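Local coordinates for serine protease pet (Escherichia coli, PDB 4OM9), which acts as a secreted serine protease and enterotoxin of enteroaggregative Escherichia coli, probably cleaving host proteins such as alpha-fodrin, at residues A[335-340]-A[356-361]; A[376-381]-A[394-399]; A[707-712]-A[739-744]. All coordinates share one frame; numbering follows the deposited sequence.

Interaction 1: residues A[335-340]-A[356-361]; sequences TFKGAG and ASNDAL
The carboxylate of Asp359 turns one face to the aliphatic chain of Lys337, whose CE rides 3.9 Å from Asp359 CG with the two side chains crossing at about a right angle. The Phe336 ring receives the backbone N of Gly338 over one face, offset toward the rim; it packs among Leu309, Leu311 and Ile353 and stacks with Phe316. Lys337 gets to the carboxylate because its CG stands anti to the backbone N (chi1 180°) and every later torsion is extended. Its ammonium therefore travels past the acid: Lys337 NZ stops 4.9 Å from Asp359 OD1, too far for a salt bridge, and 3.9 Å from Asn358 OD1. The acid is engaged by others, OD1 by Lys109 in a salt bridge and OD2 by the hydroxyl of Tyr355.

One direct hydrogen bond joins the backbones, from Ala356 N to Phe336 O (2.7 Å, 171° at the hydrogen), and beside it the methyl of Ala356 lies 3.8 Å from Lys337 CB. Tyr355 OH makes a second tie by bonding to Gly338 N as well as to Asp359 OD2, and a water 2.7 Å from Gly338 O and 3.0 Å from Asp359 OD2 is an additional link between strand and loop. Toward Asp359, Lys337 offers its hydrocarbon chain rather than a salt bridge. With Lys109 and Tyr355 both on the carboxylate, Asp359 would probably remain ionised.

Interaction 2: residues A[376-381]-A[394-399]; sequences NTNLKT and FNNIYV
Leu379 lies across the ring of Phe394, its CB centred over one face 3.6 Å from the ring centroid, in a CH-pi contact only 10° off the ring normal. The carbonyl oxygen of Thr377 meets the same ring at its edge, in the ring plane, so a backbone oxygen and, two residues on, a side chain approach the phenyl from different directions. Thr377 O also accepts from Asn395 N (2.9 Å). On the sheet face that bears Leu379, Ile397, Thr381 and Val399, Leu379 CD2 touches Ile397 CG2, and Leu361 and Leu388 add to the apolar packing.

The opposite sheet face carries Lys380 and Tyr398. The lysine chain slants over the phenol, CG 3.6 Å from Tyr398 CD1, and brings NZ above the ring, 4.8 Å from its centroid, as a cation-pi partner. Lys380 NZ also bonds to Thr88 OG1, and Tyr398 OH to Glu113 and Ser87 N, all in the N-terminal region assigned to the IgA1 protease family; a further partner of NZ, Ala632 O, belongs to a later part of the chain.

Four asparagines pair off ahead of the strands: Asn376 with Asn395, Asn378 with Asn396. Asn376 points CG anti to its own N (chi1 -173°), bringing OD1 to Asn395 ND2 at 3.0 Å, in the amide plane of Asn395, although the two amides are turned 65° apart. Asn378 and Asn396 run side by side, linked by weak bonds from Asn396 N and ND2 to Asn378 OD1.

Between the two strands, Asn396 O accepts from Leu379 N (2.9 Å), Leu379 O from Tyr398 N (2.8 Å) and Tyr398 O from Thr381 N (2.9 Å). Such in-register parallel pairing is the signature of the right-handed parallel beta-helix of autotransporter passenger domains.

Interaction 3: residues A[707-712]-A[739-744]; sequences GDLTLT and ANFTAK
Leu709 and Phe741 stand side by side and point the same way, with Leu709 CD2 3.7 Å from Phe741 CE2. Leu711 brings its CD1 4.0 Å from Phe741 CZ; both methyl groups meet the ring obliquely, from the same side of its plane. The aromatic reaches them because its CG is anti to the backbone N (chi1 179°).

On the reverse face the stacked pairs are polar. Asp708 OD1 takes a weak hydrogen bond from Asn740 ND2 (3.3 Å), the carboxylate and amide planes being 62° apart. Thr710 lies beside Thr742 with the methyls adjacent, and the extended chain of Lys744 runs back over Thr712 and Thr710, its CE 4.0 Å from Thr710 CG2.

The backbone fixes this register. Asn740 N, Thr742 N and Lys744 N donate in turn to Gly707 O, Leu709 O and Leu711 O, while Leu709 N and Leu711 N donate back to Asn740 O and Thr742 O, the last at 2.7 Å. Thr710 CA adds a close CA-H...O contact to Thr742 O (3.1 Å).

Outside the pair, strand 690-693 pairs with 708-712 as the preceding rung. Ile753 and Val749 of strand 747-755 pack on Phe741 and Ala743, while Lys760, Leu761 and Ser762 lie over Asn740 and Thr742. In-register ladders on parallel strands 9° apart, apolar on the face of Leu709 and Phe741 and polar on that of Thr710 and Thr742, typify the coils of a parallel beta-helix.

In the fold
The three contacts follow one another along the chain, each closing before the next opens. Interactions 1 and 2 are neighbours, their centres 11 Å apart: Leu361, which ends the first, begins strand 361-364, the partner of strand 379-381, and its O probably accepts a bond from Lys380 N. The hydroxyl of Thr377 lies within bonding distance of both Ala356 O and Asp359 O, between which its one proton must be shared, fastening the loop of one coil to the next. Interaction 3 lies on the other side of the chain's centre, its centre 66 Å from that of interaction 1 and 56 Å from that of interaction 2. The same parallel coil-on-coil pairing recurs in interactions 2 and 3, which shows how repeated local bonding builds the elongated passenger domain.

Interaction 1: residues A[335-340]-A[356-361]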
# COMPACT_ATOMS: atom_id res chain seq x y z
N THR A 335 -45.24 -6.18 -1.48
CA THR A 335 -44.04 -5.42 -1.79
C THR A 335 -44.11 -4.02 -1.20
O THR A 335 -45.19 -3.46 -0.99
CB THR A 335 -43.82 -5.33 -3.31
OG1 THR A 335 -44.88 -4.58 -3.90
CG2 THR A 335 -43.79 -6.75 -3.93
N PHE A 336 -42.94 -3.47 -0.90
CA PHE A 336 -42.85 -2.07 -0.58
C PHE A 336 -42.08 -1.33 -1.66
O PHE A 336 -41.12 -1.87 -2.23
CB PHE A 336 -42.17 -1.84 0.76
CG PHE A 336 -41.88 -0.38 1.05
CD1 PHE A 336 -42.91 0.51 1.30
CD2 PHE A 336 -40.57 0.08 1.06
CE1 PHE A 336 -42.65 1.84 1.57
CE2 PHE A 336 -40.29 1.42 1.32
CZ PHE A 336 -41.33 2.30 1.57
N LYS A 337 -42.50 -0.10 -1.92
CA LYS A 337 -41.81 0.79 -2.84
C LYS A 337 -41.87 2.21 -2.33
O LYS A 337 -42.90 2.64 -1.80
CB LYS A 337 -42.41 0.71 -4.24
CG LYS A 337 -41.72 1.62 -5.24
CD LYS A 337 -42.29 1.44 -6.64
CE LYS A 337 -41.56 2.33 -7.64
NZ LYS A 337 -41.98 2.03 -9.04
N GLY A 338 -40.78 2.94 -2.50
CA GLY A 338 -40.73 4.36 -2.16
C GLY A 338 -39.35 4.98 -2.27
O GLY A 338 -38.53 4.54 -3.07
N ALA A 339 -39.11 5.99 -1.45
CA ALA A 339 -37.88 6.78 -1.47
C ALA A 339 -36.70 5.96 -0.97
O ALA A 339 -35.57 6.20 -1.35
CB ALA A 339 -38.05 8.02 -0.62
N GLY A 340 -36.99 4.97 -0.13
CA GLY A 340 -35.97 4.08 0.38
C GLY A 340 -36.21 3.80 1.85
O GLY A 340 -37.32 3.97 2.36
N ALA A 356 -40.12 -3.95 -3.67
CA ALA A 356 -40.61 -4.06 -5.05
C ALA A 356 -39.50 -4.43 -6.04
O ALA A 356 -38.34 -4.08 -5.85
CB ALA A 356 -41.27 -2.74 -5.48
N SER A 357 -39.89 -5.12 -7.11
CA SER A 357 -38.92 -5.73 -8.02
C SER A 357 -38.61 -4.88 -9.24
O SER A 357 -37.70 -5.20 -10.00
CB SER A 357 -39.42 -7.10 -8.47
OG SER A 357 -40.21 -6.96 -9.64
N ASN A 358 -39.35 -3.81 -9.47
CA ASN A 358 -38.99 -2.95 -10.59
C ASN A 358 -38.25 -1.69 -10.12
O ASN A 358 -38.10 -0.73 -10.87
CB ASN A 358 -40.24 -2.58 -11.41
CG ASN A 358 -41.29 -1.82 -10.61
OD1 ASN A 358 -41.26 -1.79 -9.38
ND2 ASN A 358 -42.23 -1.20 -11.32
N ASP A 359 -37.77 -1.72 -8.88
CA ASP A 359 -37.16 -0.55 -8.27
C ASP A 359 -36.01 -0.97 -7.36
O ASP A 359 -36.05 -2.04 -6.75
CB ASP A 359 -38.20 0.24 -7.47
CG ASP A 359 -37.72 1.63 -7.09
OD1 ASP A 359 -37.23 2.36 -7.99
OD2 ASP A 359 -37.83 2.00 -5.90
N ALA A 360 -34.98 -0.13 -7.26
CA ALA A 360 -33.89 -0.39 -6.32
C ALA A 360 -34.26 0.01 -4.91
O ALA A 360 -34.83 1.08 -4.68
CB ALA A 360 -32.61 0.35 -6.74
N LEU A 361 -33.91 -0.83 -3.96
CA LEU A 361 -34.07 -0.46 -2.57
C LEU A 361 -32.86 0.38 -2.10
O LEU A 361 -31.73 -0.11 -2.04
CB LEU A 361 -34.25 -1.73 -1.72
CG LEU A 361 -33.92 -1.72 -0.23
CD1 LEU A 361 -34.58 -0.55 0.49
CD2 LEU A 361 -34.35 -3.04 0.41
O HOH W 1 -39.08 4.75 -5.73

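Interaction 2: residues A[376-381]-A[394-399]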
# COMPACT_ATOMS: atom_id res chain seq x y z
N ASN A 376 -35.55 -10.62 -4.72
CA ASN A 376 -35.69 -10.54 -6.17
C ASN A 376 -35.64 -9.07 -6.66
O ASN A 376 -36.39 -8.65 -7.53
CB ASN A 376 -37.00 -11.22 -6.61
CG ASN A 376 -37.15 -11.32 -8.12
OD1 ASN A 376 -36.16 -11.29 -8.86
ND2 ASN A 376 -38.39 -11.40 -8.59
N THR A 377 -34.72 -8.29 -6.09
CA THR A 377 -34.50 -6.93 -6.57
C THR A 377 -33.09 -6.51 -6.21
O THR A 377 -32.35 -7.29 -5.62
CB THR A 377 -35.53 -5.90 -5.97
OG1 THR A 377 -35.59 -4.73 -6.80
CG2 THR A 377 -35.12 -5.50 -4.56
N ASN A 378 -32.74 -5.27 -6.57
CA ASN A 378 -31.40 -4.75 -6.33
C ASN A 378 -31.34 -3.88 -5.09
O ASN A 378 -32.31 -3.24 -4.72
CB ASN A 378 -30.90 -3.96 -7.55
CG ASN A 378 -30.80 -4.84 -8.79
OD1 ASN A 378 -30.74 -6.08 -8.70
ND2 ASN A 378 -30.78 -4.21 -9.97
N LEU A 379 -30.19 -3.92 -4.43
CA LEU A 379 -29.95 -3.10 -3.27
C LEU A 379 -28.94 -2.00 -3.61
O LEU A 379 -27.96 -2.25 -4.31
CB LEU A 379 -29.44 -3.96 -2.12
CG LEU A 379 -28.93 -3.13 -0.93
CD1 LEU A 379 -30.10 -2.48 -0.22
CD2 LEU A 379 -28.09 -3.94 0.04
N LYS A 380 -29.20 -0.79 -3.14
CA LYS A 380 -28.20 0.27 -3.14
C LYS A 380 -28.04 0.78 -1.71
O LYS A 380 -28.95 1.37 -1.17
CB LYS A 380 -28.59 1.40 -4.07
CG LYS A 380 -28.53 1.00 -5.53
CD LYS A 380 -28.54 2.19 -6.46
CE LYS A 380 -28.34 1.74 -7.90
NZ LYS A 380 -28.08 2.86 -8.87
N THR A 381 -26.88 0.52 -1.10
CA THR A 381 -26.69 0.90 0.29
C THR A 381 -25.44 1.79 0.48
O THR A 381 -24.42 1.62 -0.20
CB THR A 381 -26.60 -0.35 1.20
OG1 THR A 381 -26.38 0.05 2.56
CG2 THR A 381 -25.49 -1.31 0.78
N PHE A 394 -30.36 -10.49 -2.39
CA PHE A 394 -30.67 -9.55 -3.46
C PHE A 394 -30.17 -10.12 -4.76
O PHE A 394 -29.35 -11.02 -4.75
CB PHE A 394 -30.06 -8.18 -3.18
CG PHE A 394 -30.71 -7.46 -2.03
CD1 PHE A 394 -31.85 -6.69 -2.24
CD2 PHE A 394 -30.21 -7.58 -0.75
CE1 PHE A 394 -32.47 -6.02 -1.19
CE2 PHE A 394 -30.83 -6.93 0.30
CZ PHE A 394 -31.96 -6.15 0.08
N ASN A 395 -30.67 -9.62 -5.87
CA ASN A 395 -30.15 -10.07 -7.15
C ASN A 395 -28.74 -9.45 -7.37
O ASN A 395 -27.78 -10.16 -7.66
CB ASN A 395 -31.13 -9.72 -8.26
CG ASN A 395 -32.47 -10.49 -8.13
OD1 ASN A 395 -32.52 -11.58 -7.55
ND2 ASN A 395 -33.54 -9.92 -8.66
N ASN A 396 -28.63 -8.13 -7.17
CA ASN A 396 -27.38 -7.38 -7.24
C ASN A 396 -27.30 -6.37 -6.11
O ASN A 396 -28.30 -5.73 -5.78
CB ASN A 396 -27.26 -6.63 -8.57
CG ASN A 396 -27.22 -7.55 -9.75
OD1 ASN A 396 -26.19 -8.17 -10.01
ND2 ASN A 396 -28.33 -7.66 -10.47
N ILE A 397 -26.10 -6.21 -5.53
CA ILE A 397 -25.88 -5.22 -4.49
C ILE A 397 -24.86 -4.14 -4.91
O ILE A 397 -23.79 -4.46 -5.45
CB ILE A 397 -25.41 -5.89 -3.20
CG1 ILE A 397 -26.48 -6.86 -2.72
CG2 ILE A 397 -25.08 -4.85 -2.13
CD1 ILE A 397 -26.02 -7.79 -1.63
N TYR A 398 -25.21 -2.87 -4.64
CA TYR A 398 -24.34 -1.73 -4.93
C TYR A 398 -24.00 -1.05 -3.62
O TYR A 398 -24.88 -0.63 -2.87
CB TYR A 398 -25.02 -0.79 -5.91
CG TYR A 398 -24.52 0.64 -6.10
CD1 TYR A 398 -25.01 1.68 -5.31
CD2 TYR A 398 -23.66 0.97 -7.17
CE1 TYR A 398 -24.63 2.99 -5.54
CE2 TYR A 398 -23.25 2.29 -7.39
CZ TYR A 398 -23.75 3.30 -6.57
OH TYR A 398 -23.40 4.61 -6.75
N VAL A 399 -22.70 -1.01 -3.32
CA VAL A 399 -22.20 -0.46 -2.07
C VAL A 399 -21.47 0.84 -2.38
O VAL A 399 -20.49 0.84 -3.14
CB VAL A 399 -21.28 -1.44 -1.37
CG1 VAL A 399 -20.92 -0.96 0.04
CG2 VAL A 399 -21.94 -2.82 -1.33
O HOH W 2 -33.34 -6.77 -9.80

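Interaction 3: residues A[707-712]-A[739-744]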
# COMPACT_ATOMS: atom_id res chain seq x y z
N GLY A 707 24.32 -7.83 -5.22
CA GLY A 707 23.88 -6.77 -4.33
C GLY A 707 24.53 -6.88 -2.97
O GLY A 707 25.66 -7.35 -2.86
N ASP A 708 23.84 -6.42 -1.93
CA ASP A 708 24.31 -6.59 -0.56
C ASP A 708 23.65 -7.80 0.10
O ASP A 708 22.42 -7.91 0.14
CB ASP A 708 24.05 -5.34 0.27
CG ASP A 708 24.76 -4.10 -0.28
OD1 ASP A 708 25.44 -4.20 -1.32
OD2 ASP A 708 24.63 -3.02 0.32
N LEU A 709 24.47 -8.72 0.59
CA LEU A 709 24.00 -9.88 1.34
C LEU A 709 24.70 -9.95 2.70
O LEU A 709 25.93 -10.02 2.80
CB LEU A 709 24.22 -11.17 0.56
CG LEU A 709 23.83 -12.47 1.27
CD1 LEU A 709 22.30 -12.49 1.61
CD2 LEU A 709 24.22 -13.66 0.43
N THR A 710 23.89 -9.91 3.75
CA THR A 710 24.41 -9.92 5.11
C THR A 710 23.81 -11.08 5.90
O THR A 710 22.59 -11.30 5.89
CB THR A 710 24.10 -8.61 5.82
OG1 THR A 710 24.58 -7.52 5.03
CG2 THR A 710 24.78 -8.58 7.17
N LEU A 711 24.67 -11.82 6.57
CA LEU A 711 24.25 -12.99 7.33
C LEU A 711 24.65 -12.83 8.79
O LEU A 711 25.83 -12.63 9.11
CB LEU A 711 24.86 -14.24 6.71
CG LEU A 711 24.70 -14.31 5.19
CD1 LEU A 711 25.45 -15.51 4.63
CD2 LEU A 711 23.23 -14.37 4.84
N THR A 712 23.67 -12.90 9.69
CA THR A 712 23.90 -12.60 11.10
C THR A 712 23.13 -13.51 12.02
O THR A 712 22.11 -14.07 11.62
CB THR A 712 23.47 -11.17 11.49
OG1 THR A 712 22.06 -11.16 11.68
CG2 THR A 712 23.84 -10.14 10.43
N ALA A 739 30.12 -6.07 -5.37
CA ALA A 739 29.04 -6.28 -4.40
C ALA A 739 29.51 -6.37 -2.96
O ALA A 739 30.68 -6.13 -2.65
CB ALA A 739 28.27 -7.53 -4.77
N ASN A 740 28.58 -6.70 -2.06
CA ASN A 740 28.89 -6.92 -0.65
C ASN A 740 28.33 -8.23 -0.11
O ASN A 740 27.14 -8.55 -0.25
CB ASN A 740 28.36 -5.77 0.21
CG ASN A 740 29.16 -4.50 0.03
OD1 ASN A 740 30.39 -4.51 0.09
ND2 ASN A 740 28.45 -3.39 -0.19
N PHE A 741 29.23 -8.99 0.51
CA PHE A 741 28.87 -10.23 1.16
C PHE A 741 29.42 -10.18 2.58
O PHE A 741 30.62 -10.37 2.81
CB PHE A 741 29.42 -11.43 0.38
CG PHE A 741 29.11 -12.76 1.00
CD1 PHE A 741 29.96 -13.31 1.95
CD2 PHE A 741 27.98 -13.47 0.63
CE1 PHE A 741 29.69 -14.53 2.52
CE2 PHE A 741 27.70 -14.70 1.20
CZ PHE A 741 28.56 -15.23 2.14
N THR A 742 28.53 -9.92 3.53
CA THR A 742 28.89 -9.71 4.92
C THR A 742 28.36 -10.80 5.85
O THR A 742 27.17 -11.11 5.85
CB THR A 742 28.39 -8.33 5.41
OG1 THR A 742 28.96 -7.29 4.60
CG2 THR A 742 28.76 -8.08 6.86
N ALA A 743 29.25 -11.37 6.65
CA ALA A 743 28.86 -12.29 7.70
C ALA A 743 29.40 -11.77 9.03
O ALA A 743 30.55 -11.36 9.11
CB ALA A 743 29.37 -13.69 7.42
N LYS A 744 28.56 -11.79 10.06
CA LYS A 744 28.91 -11.19 11.34
C LYS A 744 27.93 -11.58 12.44
O LYS A 744 26.88 -12.16 12.17
CB LYS A 744 28.94 -9.66 11.21
CG LYS A 744 27.58 -9.04 11.02
CD LYS A 744 27.68 -7.56 10.70
CE LYS A 744 26.31 -6.95 10.43
NZ LYS A 744 26.35 -5.47 10.25